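Local coordinates for phiAB6 tailspike (Unidentified phage, PDB 5JS4), which fragments the exopolysaccharide of Acinetobacter baumannii as the trimeric, beta-helical tailspike with which the phage probably attaches to its host, at residues A[454-459]-A[476-481]; A[405-410]-A[430-435]; A[198-203]-A[213-218]; A[270-275]-A[293-298]. All coordinates share one frame; numbering follows the deposited sequence.

Contact 1 of 4, residues A[454-459]-A[476-481]; sequences RTVAHC and DWLEVT
Leu-478, which meets Val-456 across the contact, lays its CB over the centre of one face of the neighbouring Trp-477 ring, 3.5 Å above the ring plane. Ring nitrogen NE1 of Trp-477 is held by the hydroxyls of Ser-503 and Thr-505. The Phe-464 ring also meets this indole, with the planes at about 50°. The setting is a right-handed parallel beta-helix, the fold of the pectate lyase-like family. Strands 455-457 and 478-480 belong to two different faces of the coil. Their short axes come within 7.5 Å, and their directions differ by 110°.

Side chains bridge the gap between them. Val-456 CG2 touches Val-480 CG2 at 3.6 Å, and the two valines lie at a slant to each other. Leu-478 CD1 is a looser neighbour, 4.4 Å from Val-456 CG2. Phe-461 packs on both Val-456 and Leu-478, so these groups form part of the buried interior of the coil. The other Val-480 methyl, CG1, stands anti to the backbone N (chi1 -173°). It is the branch that meets the backbone of the first segment, 3.4 Å from Arg-454 O.

At the solvent-facing end Arg-454 meets Thr-481, and the two side chains cross at about a right angle. The guanidinium of Arg-454 is engaged by Asp-433, in a salt bridge from NE, and the base of the chain lies beside the threonine. There Thr-481 OG1 sits 3.4 Å from Arg-454 CA and 4.0 Å from Arg-454 CG.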
loop_
_atom_site.group_PDB
_atom_site.type_symbol
_atom_site.label_atom_id
_atom_site.label_comp_id
_atom_site.label_asym_id
_atom_site.label_seq_id
_atom_site.Cartn_x
_atom_site.Cartn_y
_atom_site.Cartn_z
ATOM N N ARG A 454 -11.713 20.399 -3.715
ATOM C CA ARG A 454 -13.116 20.368 -4.122
ATOM C C ARG A 454 -13.579 18.943 -4.407
ATOM O O ARG A 454 -14.669 18.541 -3.994
ATOM C CB ARG A 454 -13.340 21.234 -5.361
ATOM C CG ARG A 454 -14.807 21.421 -5.713
ATOM C CD ARG A 454 -14.977 22.422 -6.842
ATOM N NE ARG A 454 -14.466 21.908 -8.108
ATOM C CZ ARG A 454 -14.426 22.599 -9.246
ATOM N NH1 ARG A 454 -14.864 23.855 -9.291
ATOM N NH2 ARG A 454 -13.944 22.034 -10.345
ATOM N N THR A 455 -12.744 18.199 -5.130
ATOM C CA THR A 455 -13.026 16.821 -5.516
ATOM C C THR A 455 -11.772 15.993 -5.307
ATOM O O THR A 455 -10.675 16.420 -5.672
ATOM C CB THR A 455 -13.416 16.726 -7.005
ATOM O OG1 THR A 455 -14.608 17.485 -7.237
ATOM C CG2 THR A 455 -13.643 15.277 -7.447
ATOM N N VAL A 456 -11.951 14.817 -4.714
ATOM C CA VAL A 456 -10.882 13.840 -4.554
ATOM C C VAL A 456 -11.413 12.513 -5.083
ATOM O O VAL A 456 -12.272 11.883 -4.459
ATOM C CB VAL A 456 -10.443 13.722 -3.083
ATOM C CG1 VAL A 456 -9.411 12.617 -2.908
ATOM C CG2 VAL A 456 -9.879 15.046 -2.597
ATOM N N ALA A 457 -10.905 12.112 -6.245
ATOM C CA ALA A 457 -11.411 10.956 -6.972
ATOM C C ALA A 457 -10.291 9.967 -7.256
ATOM O O ALA A 457 -9.248 10.340 -7.781
ATOM C CB ALA A 457 -12.051 11.403 -8.277
ATOM N N HIS A 458 -10.510 8.706 -6.900
ATOM C CA HIS A 458 -9.567 7.633 -7.225
ATOM C C HIS A 458 -8.135 7.941 -6.798
ATOM O O HIS A 458 -7.183 7.680 -7.535
ATOM C CB HIS A 458 -9.631 7.311 -8.718
ATOM C CG HIS A 458 -10.996 6.921 -9.183
ATOM N ND1 HIS A 458 -11.596 5.734 -8.822
ATOM C CD2 HIS A 458 -11.887 7.569 -9.968
ATOM C CE1 HIS A 458 -12.794 5.665 -9.374
ATOM N NE2 HIS A 458 -12.996 6.767 -10.072
ATOM N N CYS A 459 -7.994 8.493 -5.596
ATOM C CA CYS A 459 -6.690 8.794 -5.030
ATOM C C CYS A 459 -6.319 7.735 -4.005
ATOM O O CYS A 459 -7.188 7.060 -3.453
ATOM C CB CYS A 459 -6.694 10.173 -4.372
ATOM S SG CYS A 459 -6.785 11.541 -5.548
ATOM N N ASP A 476 -10.624 18.109 9.961
ATOM C CA ASP A 476 -10.455 16.829 9.272
ATOM C C ASP A 476 -9.087 16.797 8.597
ATOM O O ASP A 476 -8.641 17.803 8.048
ATOM C CB ASP A 476 -11.536 16.619 8.206
ATOM C CG ASP A 476 -12.885 16.230 8.791
ATOM O OD1 ASP A 476 -12.927 15.458 9.773
ATOM O OD2 ASP A 476 -13.911 16.680 8.243
ATOM N N TRP A 477 -8.426 15.641 8.625
ATOM C CA TRP A 477 -7.130 15.493 7.957
ATOM C C TRP A 477 -7.276 15.650 6.438
ATOM O O TRP A 477 -6.368 16.145 5.766
ATOM C CB TRP A 477 -6.486 14.145 8.312
ATOM C CG TRP A 477 -7.154 12.964 7.686
ATOM C CD1 TRP A 477 -8.212 12.260 8.179
ATOM C CD2 TRP A 477 -6.812 12.352 6.438
ATOM N NE1 TRP A 477 -8.555 11.252 7.314
ATOM C CE2 TRP A 477 -7.711 11.286 6.237
ATOM C CE3 TRP A 477 -5.837 12.609 5.467
ATOM C CZ2 TRP A 477 -7.659 10.468 5.107
ATOM C CZ3 TRP A 477 -5.787 11.795 4.346
ATOM C CH2 TRP A 477 -6.695 10.740 4.176
ATOM N N LEU A 478 -8.422 15.215 5.919
ATOM C CA LEU A 478 -8.784 15.364 4.515
ATOM C C LEU A 478 -10.147 16.036 4.456
ATOM O O LEU A 478 -11.117 15.549 5.045
ATOM C CB LEU A 478 -8.831 14.004 3.815
ATOM C CG LEU A 478 -9.252 13.985 2.340
ATOM C CD1 LEU A 478 -8.238 14.700 1.460
ATOM C CD2 LEU A 478 -9.446 12.553 1.865
ATOM N N GLU A 479 -10.199 17.149 3.731
ATOM C CA GLU A 479 -11.360 18.018 3.661
ATOM C C GLU A 479 -11.761 18.145 2.192
ATOM O O GLU A 479 -11.067 18.791 1.412
ATOM C CB GLU A 479 -10.958 19.370 4.256
ATOM C CG GLU A 479 -11.997 20.473 4.240
ATOM C CD GLU A 479 -11.488 21.745 4.912
ATOM O OE1 GLU A 479 -12.189 22.770 4.843
ATOM O OE2 GLU A 479 -10.384 21.731 5.508
ATOM N N VAL A 480 -12.860 17.500 1.812
ATOM C CA VAL A 480 -13.354 17.546 0.435
ATOM C C VAL A 480 -14.683 18.293 0.438
ATOM O O VAL A 480 -15.634 17.869 1.092
ATOM C CB VAL A 480 -13.525 16.133 -0.162
ATOM C CG1 VAL A 480 -13.863 16.214 -1.648
ATOM C CG2 VAL A 480 -12.259 15.308 0.048
ATOM N N THR A 481 -14.745 19.403 -0.293
ATOM C CA THR A 481 -15.858 20.347 -0.155
ATOM C C THR A 481 -17.057 20.061 -1.065
ATOM O O THR A 481 -18.183 20.438 -0.737
ATOM C CB THR A 481 -15.394 21.800 -0.390
ATOM O OG1 THR A 481 -14.987 21.967 -1.752
ATOM C CG2 THR A 481 -14.241 22.161 0.540
#

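Contact 2 of 4, residues A[405-410]-A[430-435]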
loop_
_atom_site.group_PDB
_atom_site.type_symbol
_atom_site.label_atom_id
_atom_site.label_comp_id
_atom_site.label_asym_id
_atom_site.label_seq_id
_atom_site.Cartn_x
_atom_site.Cartn_y
_atom_site.Cartn_z
ATOM N N PRO A 405 -6.748 27.293 -12.334
ATOM C CA PRO A 405 -7.749 28.290 -12.739
ATOM C C PRO A 405 -8.597 27.904 -13.956
ATOM O O PRO A 405 -9.743 28.347 -14.059
ATOM C CB PRO A 405 -6.906 29.537 -13.039
ATOM C CG PRO A 405 -5.530 29.031 -13.293
ATOM C CD PRO A 405 -5.378 27.833 -12.402
ATOM N N LEU A 406 -8.047 27.094 -14.859
ATOM C CA LEU A 406 -8.768 26.664 -16.059
ATOM C C LEU A 406 -9.507 25.330 -15.882
ATOM O O LEU A 406 -10.074 24.804 -16.841
ATOM C CB LEU A 406 -7.807 26.564 -17.247
ATOM C CG LEU A 406 -6.997 27.817 -17.594
ATOM C CD1 LEU A 406 -6.106 27.539 -18.793
ATOM C CD2 LEU A 406 -7.897 29.015 -17.862
ATOM N N ASN A 407 -9.494 24.786 -14.665
ATOM C CA ASN A 407 -10.196 23.538 -14.356
ATOM C C ASN A 407 -9.777 22.400 -15.292
ATOM O O ASN A 407 -10.619 21.702 -15.861
ATOM C CB ASN A 407 -11.718 23.754 -14.408
ATOM C CG ASN A 407 -12.498 22.610 -13.778
ATOM O OD1 ASN A 407 -12.108 22.073 -12.742
ATOM N ND2 ASN A 407 -13.610 22.233 -14.401
ATOM N N ARG A 408 -8.465 22.230 -15.452
ATOM C CA ARG A 408 -7.915 21.146 -16.269
ATOM C C ARG A 408 -8.100 19.785 -15.594
ATOM O O ARG A 408 -8.169 18.761 -16.275
ATOM C CB ARG A 408 -6.425 21.371 -16.536
ATOM C CG ARG A 408 -6.100 22.569 -17.415
ATOM C CD ARG A 408 -4.598 22.669 -17.637
ATOM N NE ARG A 408 -4.225 23.801 -18.485
ATOM C CZ ARG A 408 -4.162 23.780 -19.816
ATOM N NH1 ARG A 408 -4.455 22.678 -20.505
ATOM N NH2 ARG A 408 -3.805 24.880 -20.471
ATOM N N VAL A 409 -8.185 19.804 -14.262
ATOM C CA VAL A 409 -8.252 18.612 -13.400
ATOM C C VAL A 409 -6.853 18.031 -13.201
ATOM O O VAL A 409 -6.203 17.604 -14.154
ATOM C CB VAL A 409 -9.234 17.522 -13.897
ATOM C CG1 VAL A 409 -9.309 16.377 -12.891
ATOM C CG2 VAL A 409 -10.622 18.108 -14.113
ATOM N N SER A 410 -6.403 18.039 -11.950
ATOM C CA SER A 410 -5.108 17.484 -11.577
ATOM C C SER A 410 -5.164 15.964 -11.551
ATOM O O SER A 410 -6.143 15.379 -11.081
ATOM C CB SER A 410 -4.688 18.004 -10.201
ATOM O OG SER A 410 -4.314 19.366 -10.266
ATOM N N PHE A 430 -6.064 22.409 -2.856
ATOM C CA PHE A 430 -6.482 22.336 -4.246
ATOM C C PHE A 430 -7.814 23.067 -4.346
ATOM O O PHE A 430 -8.792 22.648 -3.735
ATOM C CB PHE A 430 -6.676 20.879 -4.674
ATOM C CG PHE A 430 -5.412 20.061 -4.655
ATOM C CD1 PHE A 430 -4.602 19.989 -5.780
ATOM C CD2 PHE A 430 -5.045 19.345 -3.522
ATOM C CE1 PHE A 430 -3.443 19.229 -5.776
ATOM C CE2 PHE A 430 -3.887 18.585 -3.509
ATOM C CZ PHE A 430 -3.084 18.528 -4.638
ATOM N N ASP A 431 -7.867 24.162 -5.098
ATOM C CA ASP A 431 -9.133 24.887 -5.263
ATOM C C ASP A 431 -10.160 24.053 -6.030
ATOM O O ASP A 431 -11.363 24.269 -5.890
ATOM C CB ASP A 431 -8.923 26.225 -5.980
ATOM C CG ASP A 431 -8.270 27.277 -5.100
ATOM O OD1 ASP A 431 -8.192 27.093 -3.865
ATOM O OD2 ASP A 431 -7.826 28.301 -5.654
ATOM N N ARG A 432 -9.689 23.112 -6.844
ATOM C CA ARG A 432 -10.581 22.306 -7.666
ATOM C C ARG A 432 -10.323 20.799 -7.490
ATOM O O ARG A 432 -10.280 20.324 -6.353
ATOM C CB ARG A 432 -10.525 22.790 -9.119
ATOM C CG ARG A 432 -11.005 24.232 -9.258
ATOM C CD ARG A 432 -10.977 24.718 -10.694
ATOM N NE ARG A 432 -11.648 26.008 -10.837
ATOM C CZ ARG A 432 -11.148 27.184 -10.454
ATOM N NH1 ARG A 432 -11.865 28.290 -10.636
ATOM N NH2 ARG A 432 -9.944 27.278 -9.890
ATOM N N ASP A 433 -10.157 20.055 -8.585
ATOM C CA ASP A 433 -10.322 18.595 -8.561
ATOM C C ASP A 433 -9.010 17.831 -8.696
ATOM O O ASP A 433 -8.127 18.221 -9.457
ATOM C CB ASP A 433 -11.269 18.159 -9.682
ATOM C CG ASP A 433 -12.629 18.829 -9.599
ATOM O OD1 ASP A 433 -12.925 19.493 -8.581
ATOM O OD2 ASP A 433 -13.410 18.684 -10.561
ATOM N N VAL A 434 -8.913 16.724 -7.963
ATOM C CA VAL A 434 -7.720 15.882 -7.939
ATOM C C VAL A 434 -8.115 14.426 -8.188
ATOM O O VAL A 434 -8.976 13.889 -7.489
ATOM C CB VAL A 434 -7.010 15.996 -6.577
ATOM C CG1 VAL A 434 -5.717 15.203 -6.576
ATOM C CG2 VAL A 434 -6.723 17.449 -6.246
ATOM N N HIS A 435 -7.479 13.804 -9.183
ATOM C CA HIS A 435 -7.763 12.428 -9.595
ATOM C C HIS A 435 -6.478 11.608 -9.623
ATOM O O HIS A 435 -5.461 12.082 -10.112
ATOM C CB HIS A 435 -8.337 12.398 -11.017
ATOM C CG HIS A 435 -9.769 12.824 -11.123
ATOM N ND1 HIS A 435 -10.232 14.032 -10.654
ATOM C CD2 HIS A 435 -10.831 12.212 -11.694
ATOM C CE1 HIS A 435 -11.524 14.136 -10.912
ATOM N NE2 HIS A 435 -11.912 13.046 -11.546
HETATM O O HOH W 1 -9.994 20.719 -11.476
HETATM O O HOH W 2 -14.086 19.329 -13.303
HETATM O O HOH W 3 -6.803 20.683 -9.869
#
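Asn-407 and Arg-432 pass at a slant, with the amide and guanidinium planes 51° apart. Asn-407 OD1 rests against the aliphatic arm, 3.5 Å from Arg-432 CD. The arm runs extended from CG to NE and brings the guanidinium against Pro-405, whose carbonyl O stands over the centre of one face. Arg-432 NH2 is bonded to Glu-403 O.

Two waters join the same amide to Asp-433. One donates to Asn-407 OD1 and accepts from Asp-433 N. The other accepts from Asn-407 ND2 and donates to Asp-433 OD2. Both ends of the amide are thus tied. Asp-433 OD1 forms a salt bridge with Arg-454 NE.

Val-409 meets the His-435 ring through a methyl, with CG1 3.4 Å from ND1. That nitrogen is buried here and has no polar partner in the model. Beside it the backbones pair as parallel strands. Ser-410 N donates to Asp-433 O at 3.0 Å, and His-435 N donates to Ser-410 O at 2.8 Å.

The pairing sets strand 410-411 at the edge, within this chain, of a small parallel sheet of the beta-helix. Strand 433-435 comes next, then strand 455-457. Trp-465 of the second subunit packs on His-435.

Contact 3 of 4, residues A[198-203]-A[213-218]; sequences DIVRST and VDMTGW
Thr-203 N bonds to Gly-217 O at 2.8 Å in an unusual way. The N-H points almost straight at the oxygen (170°), yet the donor sits 44° out of the carbonyl plane and meets no lone pair. Gly-217 is the third residue of a type II beta turn, Met-215 to Trp-218, closed by a bond from Trp-218 N to Met-215 O. An Asx turn overlaps its start: Asp-214 OD1 accepts from both N and OG1 of Thr-216.

At the end of the turn, Trp-218 and Ser-202 form an antiparallel non-hydrogen-bonded pair. Ser-202 CB lies over the indole in a CH-pi contact, 4.2 Å from the centroid of the Trp-218 six-membered ring. Val-200 reaches the same ring from the strand, with CG2 3.6 Å from Trp-218 CE3. The other branch, Val-200 CG1, meets Met-215 CE at 3.9 Å. The methionine bends at chi2 and chi3 to bring this methyl in. Ser-209 O holds Trp-218 NE1.

Strand 199-202 is the middle strand of a three-stranded antiparallel sheet, between 191-193 and 218-220. Ile-192 packs on Val-200 and Trp-218, while Arg-201 forms a salt bridge with Asp-198 of the second subunit.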
loop_
_atom_site.group_PDB
_atom_site.type_symbol
_atom_site.label_atom_id
_atom_site.label_comp_id
_atom_site.label_asym_id
_atom_site.label_seq_id
_atom_site.Cartn_x
_atom_site.Cartn_y
_atom_site.Cartn_z
ATOM N N ASP A 198 48.436 44.357 -15.784
ATOM C CA ASP A 198 48.237 42.980 -16.230
ATOM C C ASP A 198 49.102 42.700 -17.456
ATOM O O ASP A 198 49.208 43.538 -18.352
ATOM C CB ASP A 198 46.764 42.728 -16.569
ATOM C CG ASP A 198 45.842 42.872 -15.365
ATOM O OD1 ASP A 198 46.337 43.038 -14.228
ATOM O OD2 ASP A 198 44.610 42.811 -15.563
ATOM N N ILE A 199 49.724 41.525 -17.493
ATOM C CA ILE A 199 50.607 41.173 -18.602
ATOM C C ILE A 199 49.822 40.656 -19.806
ATOM O O ILE A 199 48.889 39.863 -19.667
ATOM C CB ILE A 199 51.676 40.139 -18.180
ATOM C CG1 ILE A 199 52.679 40.800 -17.230
ATOM C CG2 ILE A 199 52.404 39.582 -19.399
ATOM C CD1 ILE A 199 53.733 39.861 -16.678
ATOM N N VAL A 200 50.214 41.122 -20.987
ATOM C CA VAL A 200 49.680 40.605 -22.241
ATOM C C VAL A 200 50.815 40.035 -23.081
ATOM O O VAL A 200 51.961 40.478 -22.987
ATOM C CB VAL A 200 48.893 41.669 -23.043
ATOM C CG1 VAL A 200 47.578 41.989 -22.346
ATOM C CG2 VAL A 200 49.712 42.936 -23.265
ATOM N N ARG A 201 50.468 39.046 -23.895
ATOM C CA ARG A 201 51.403 38.320 -24.735
ATOM C C ARG A 201 50.969 38.504 -26.182
ATOM O O ARG A 201 49.797 38.319 -26.500
ATOM C CB ARG A 201 51.355 36.845 -24.344
ATOM C CG ARG A 201 51.997 35.862 -25.303
ATOM C CD ARG A 201 51.761 34.459 -24.776
ATOM N NE ARG A 201 52.238 33.419 -25.675
ATOM C CZ ARG A 201 52.312 32.126 -25.360
ATOM N NH1 ARG A 201 51.939 31.698 -24.157
ATOM N NH2 ARG A 201 52.761 31.254 -26.255
ATOM N N SER A 202 51.904 38.867 -27.054
ATOM C CA SER A 202 51.591 39.010 -28.472
ATOM C C SER A 202 51.423 37.642 -29.121
ATOM O O SER A 202 52.257 36.754 -28.939
ATOM C CB SER A 202 52.681 39.781 -29.204
ATOM O OG SER A 202 52.348 39.904 -30.578
ATOM N N THR A 203 50.343 37.486 -29.881
ATOM C CA THR A 203 50.061 36.240 -30.589
ATOM C C THR A 203 50.371 36.353 -32.082
ATOM O O THR A 203 50.151 35.400 -32.836
ATOM C CB THR A 203 48.590 35.822 -30.402
ATOM O OG1 THR A 203 47.722 36.838 -30.921
ATOM C CG2 THR A 203 48.280 35.599 -28.925
ATOM N N VAL A 213 43.965 49.719 -25.969
ATOM C CA VAL A 213 42.776 50.111 -26.741
ATOM C C VAL A 213 42.330 49.050 -27.756
ATOM O O VAL A 213 41.193 49.089 -28.224
ATOM C CB VAL A 213 42.981 51.464 -27.467
ATOM C CG1 VAL A 213 43.255 52.572 -26.459
ATOM C CG2 VAL A 213 44.102 51.387 -28.497
ATOM N N ASP A 214 43.216 48.110 -28.086
ATOM C CA ASP A 214 42.937 47.094 -29.104
ATOM C C ASP A 214 43.651 45.782 -28.774
ATOM O O ASP A 214 44.861 45.666 -28.966
ATOM C CB ASP A 214 43.386 47.604 -30.481
ATOM C CG ASP A 214 43.258 46.554 -31.579
ATOM O OD1 ASP A 214 42.455 45.605 -31.433
ATOM O OD2 ASP A 214 43.957 46.688 -32.607
ATOM N N MET A 215 42.891 44.792 -28.312
ATOM C CA MET A 215 43.459 43.502 -27.903
ATOM C C MET A 215 43.643 42.513 -29.057
ATOM O O MET A 215 44.073 41.378 -28.838
ATOM C CB MET A 215 42.615 42.866 -26.788
ATOM C CG MET A 215 42.900 43.428 -25.402
ATOM S SD MET A 215 44.565 43.072 -24.795
ATOM C CE MET A 215 44.515 41.289 -24.631
ATOM N N THR A 216 43.330 42.930 -30.283
ATOM C CA THR A 216 43.644 42.114 -31.451
ATOM C C THR A 216 45.152 41.867 -31.485
ATOM O O THR A 216 45.944 42.809 -31.407
ATOM C CB THR A 216 43.215 42.793 -32.766
ATOM O OG1 THR A 216 41.865 43.259 -32.653
ATOM C CG2 THR A 216 43.312 41.817 -33.935
ATOM N N GLY A 217 45.535 40.599 -31.580
ATOM C CA GLY A 217 46.940 40.209 -31.618
ATOM C C GLY A 217 47.582 40.045 -30.249
ATOM O O GLY A 217 48.785 39.806 -30.167
ATOM N N TRP A 218 46.785 40.166 -29.186
ATOM C CA TRP A 218 47.262 40.011 -27.808
ATOM C C TRP A 218 46.346 39.087 -27.013
ATOM O O TRP A 218 45.164 38.957 -27.323
ATOM C CB TRP A 218 47.293 41.360 -27.090
ATOM C CG TRP A 218 48.179 42.398 -27.698
ATOM C CD1 TRP A 218 47.816 43.364 -28.592
ATOM C CD2 TRP A 218 49.571 42.606 -27.430
ATOM N NE1 TRP A 218 48.894 44.153 -28.902
ATOM C CE2 TRP A 218 49.985 43.710 -28.203
ATOM C CE3 TRP A 218 50.509 41.964 -26.611
ATOM C CZ2 TRP A 218 51.299 44.183 -28.189
ATOM C CZ3 TRP A 218 51.812 42.435 -26.596
ATOM C CH2 TRP A 218 52.195 43.537 -27.381
HETATM O O HOH W 4 45.217 37.238 -29.805
#

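Contact 4 of 4, residues A[270-275]-A[293-298]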
loop_
_atom_site.group_PDB
_atom_site.type_symbol
_atom_site.label_atom_id
_atom_site.label_comp_id
_atom_site.label_asym_id
_atom_site.label_seq_id
_atom_site.Cartn_x
_atom_site.Cartn_y
_atom_site.Cartn_z
ATOM N N ALA A 270 23.724 32.393 -21.575
ATOM C CA ALA A 270 23.843 31.348 -22.595
ATOM C C ALA A 270 24.682 30.154 -22.137
ATOM O O ALA A 270 24.714 29.126 -22.811
ATOM C CB ALA A 270 24.460 31.934 -23.853
ATOM N N LEU A 271 25.368 30.297 -21.008
ATOM C CA LEU A 271 26.351 29.309 -20.570
ATOM C C LEU A 271 25.790 28.282 -19.593
ATOM O O LEU A 271 26.407 27.240 -19.376
ATOM C CB LEU A 271 27.533 30.016 -19.910
ATOM C CG LEU A 271 28.218 31.085 -20.766
ATOM C CD1 LEU A 271 28.997 32.048 -19.889
ATOM C CD2 LEU A 271 29.114 30.442 -21.813
ATOM N N THR A 272 24.638 28.576 -18.996
ATOM C CA THR A 272 24.101 27.751 -17.915
ATOM C C THR A 272 23.161 26.651 -18.418
ATOM O O THR A 272 22.522 26.787 -19.464
ATOM C CB THR A 272 23.383 28.625 -16.873
ATOM O OG1 THR A 272 22.435 29.469 -17.534
ATOM C CG2 THR A 272 24.386 29.496 -16.122
ATOM N N GLY A 273 23.086 25.562 -17.656
ATOM C CA GLY A 273 22.328 24.378 -18.056
ATOM C C GLY A 273 20.876 24.376 -17.616
ATOM O O GLY A 273 20.257 25.432 -17.457
ATOM N N GLN A 274 20.336 23.175 -17.418
ATOM C CA GLN A 274 18.922 22.995 -17.086
ATOM C C GLN A 274 18.510 23.659 -15.780
ATOM O O GLN A 274 17.389 24.145 -15.668
ATOM C CB GLN A 274 18.574 21.506 -16.984
ATOM C CG GLN A 274 18.511 20.762 -18.307
ATOM C CD GLN A 274 17.773 19.437 -18.190
ATOM O OE1 GLN A 274 17.013 19.213 -17.244
ATOM N NE2 GLN A 274 17.983 18.560 -19.162
ATOM N N ASN A 275 19.406 23.644 -14.793
ATOM C CA ASN A 275 19.092 24.102 -13.445
ATOM C C ASN A 275 19.977 25.245 -12.991
ATOM O O ASN A 275 21.093 25.416 -13.491
ATOM C CB ASN A 275 19.241 22.945 -12.449
ATOM C CG ASN A 275 18.388 21.737 -12.806
ATOM O OD1 ASN A 275 18.833 20.591 -12.701
ATOM N ND2 ASN A 275 17.162 21.985 -13.229
ATOM N N LYS A 293 13.179 31.410 -15.868
ATOM C CA LYS A 293 13.213 31.218 -17.318
ATOM C C LYS A 293 13.211 29.734 -17.691
ATOM O O LYS A 293 13.884 29.326 -18.636
ATOM C CB LYS A 293 14.442 31.902 -17.938
ATOM C CG LYS A 293 14.599 33.378 -17.615
ATOM C CD LYS A 293 13.502 34.209 -18.255
ATOM C CE LYS A 293 13.797 35.698 -18.153
ATOM N NZ LYS A 293 14.836 36.148 -19.126
ATOM N N GLY A 294 12.467 28.929 -16.936
ATOM C CA GLY A 294 12.345 27.503 -17.222
ATOM C C GLY A 294 13.443 26.639 -16.632
ATOM O O GLY A 294 13.436 25.420 -16.815
ATOM N N LYS A 295 14.392 27.249 -15.927
ATOM C CA LYS A 295 15.420 26.475 -15.244
ATOM C C LYS A 295 14.872 25.934 -13.935
ATOM O O LYS A 295 14.096 26.594 -13.252
ATOM C CB LYS A 295 16.671 27.313 -14.991
ATOM C CG LYS A 295 17.340 27.751 -16.280
ATOM C CD LYS A 295 18.717 28.329 -16.035
ATOM C CE LYS A 295 19.269 28.975 -17.290
ATOM N NZ LYS A 295 19.582 27.997 -18.373
ATOM N N GLY A 296 15.251 24.708 -13.604
ATOM C CA GLY A 296 14.963 24.162 -12.285
ATOM C C GLY A 296 15.880 24.770 -11.242
ATOM O O GLY A 296 16.726 25.619 -11.547
ATOM N N LEU A 297 15.724 24.314 -10.009
ATOM C CA LEU A 297 16.421 24.903 -8.880
ATOM C C LEU A 297 17.070 23.813 -8.035
ATOM O O LEU A 297 16.385 22.933 -7.518
ATOM C CB LEU A 297 15.435 25.725 -8.049
ATOM C CG LEU A 297 15.963 26.481 -6.830
ATOM C CD1 LEU A 297 17.125 27.399 -7.182
ATOM C CD2 LEU A 297 14.831 27.280 -6.206
ATOM N N VAL A 298 18.394 23.876 -7.922
ATOM C CA VAL A 298 19.166 22.945 -7.104
ATOM C C VAL A 298 19.941 23.747 -6.061
ATOM O O VAL A 298 20.745 24.618 -6.401
ATOM C CB VAL A 298 20.136 22.113 -7.964
ATOM C CG1 VAL A 298 20.936 21.146 -7.103
ATOM C CG2 VAL A 298 19.373 21.355 -9.040
HETATM O O HOH W 5 21.443 28.830 -20.909
#
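Lys-295 NZ is gripped by several acceptors. Its shortest bond, 2.8 Å, goes to Gly-273 O. A weak one, 3.4 Å, goes to Thr-272 O, and a water also accepts from the amine at 3.3 Å. The chain reaches them by running extended from CB to CE and then turning at its last torsion (chi4 -68°). On the way it crosses Thr-272 at about a right angle, with Lys-295 CE 3.2 Å from Thr-272 OG1. That hydroxyl is bonded to Tyr-266 O.

Next along the chain the backbones pair in parallel. Gly-296 N donates to Gln-274 O at 3.0 Å. Asn-275 stands opposite Gly-296, and its ND2 comes within 3.2 Å of Gly-296 CA, a close approach made possible because the glycine has no side chain. Asn-275 CB packs on Val-298 CG2 at 3.8 Å.

This joins strand 275-277 to strand 296-298 near the N-terminal end of the beta-helix. The second subunit covers the site: Gln-274 NE2 bonds to Gly-313 O and Thr-341 OG1 of that chain, and Leu-312 of the same chain packs on Lys-295. The acceptors bonded to the buried amine are neutral, so its positive charge is probably eased by carbonyl dipoles and water.

Contacts 1 and 2 share a small parallel sheet, since strands 433-435 and 455-457 are neighbours in it. Arg-454 NE and Asp-433 OD1 bind them by a salt bridge of 2.9 Å. Contact 1 is buried and mainly apolar, reaching across the coil. Contact 2 follows the strand edge and is partly buried, with water between its polar groups. Contact 4 is also buried, but it is polar and lies against the second subunit; its centre is about 28 Å from that of contact 2. Contact 3 is partly buried and stands apart in an antiparallel sheet, its centre about 68 Å from the centre of the chain, and mixes a tight turn with aromatic packing.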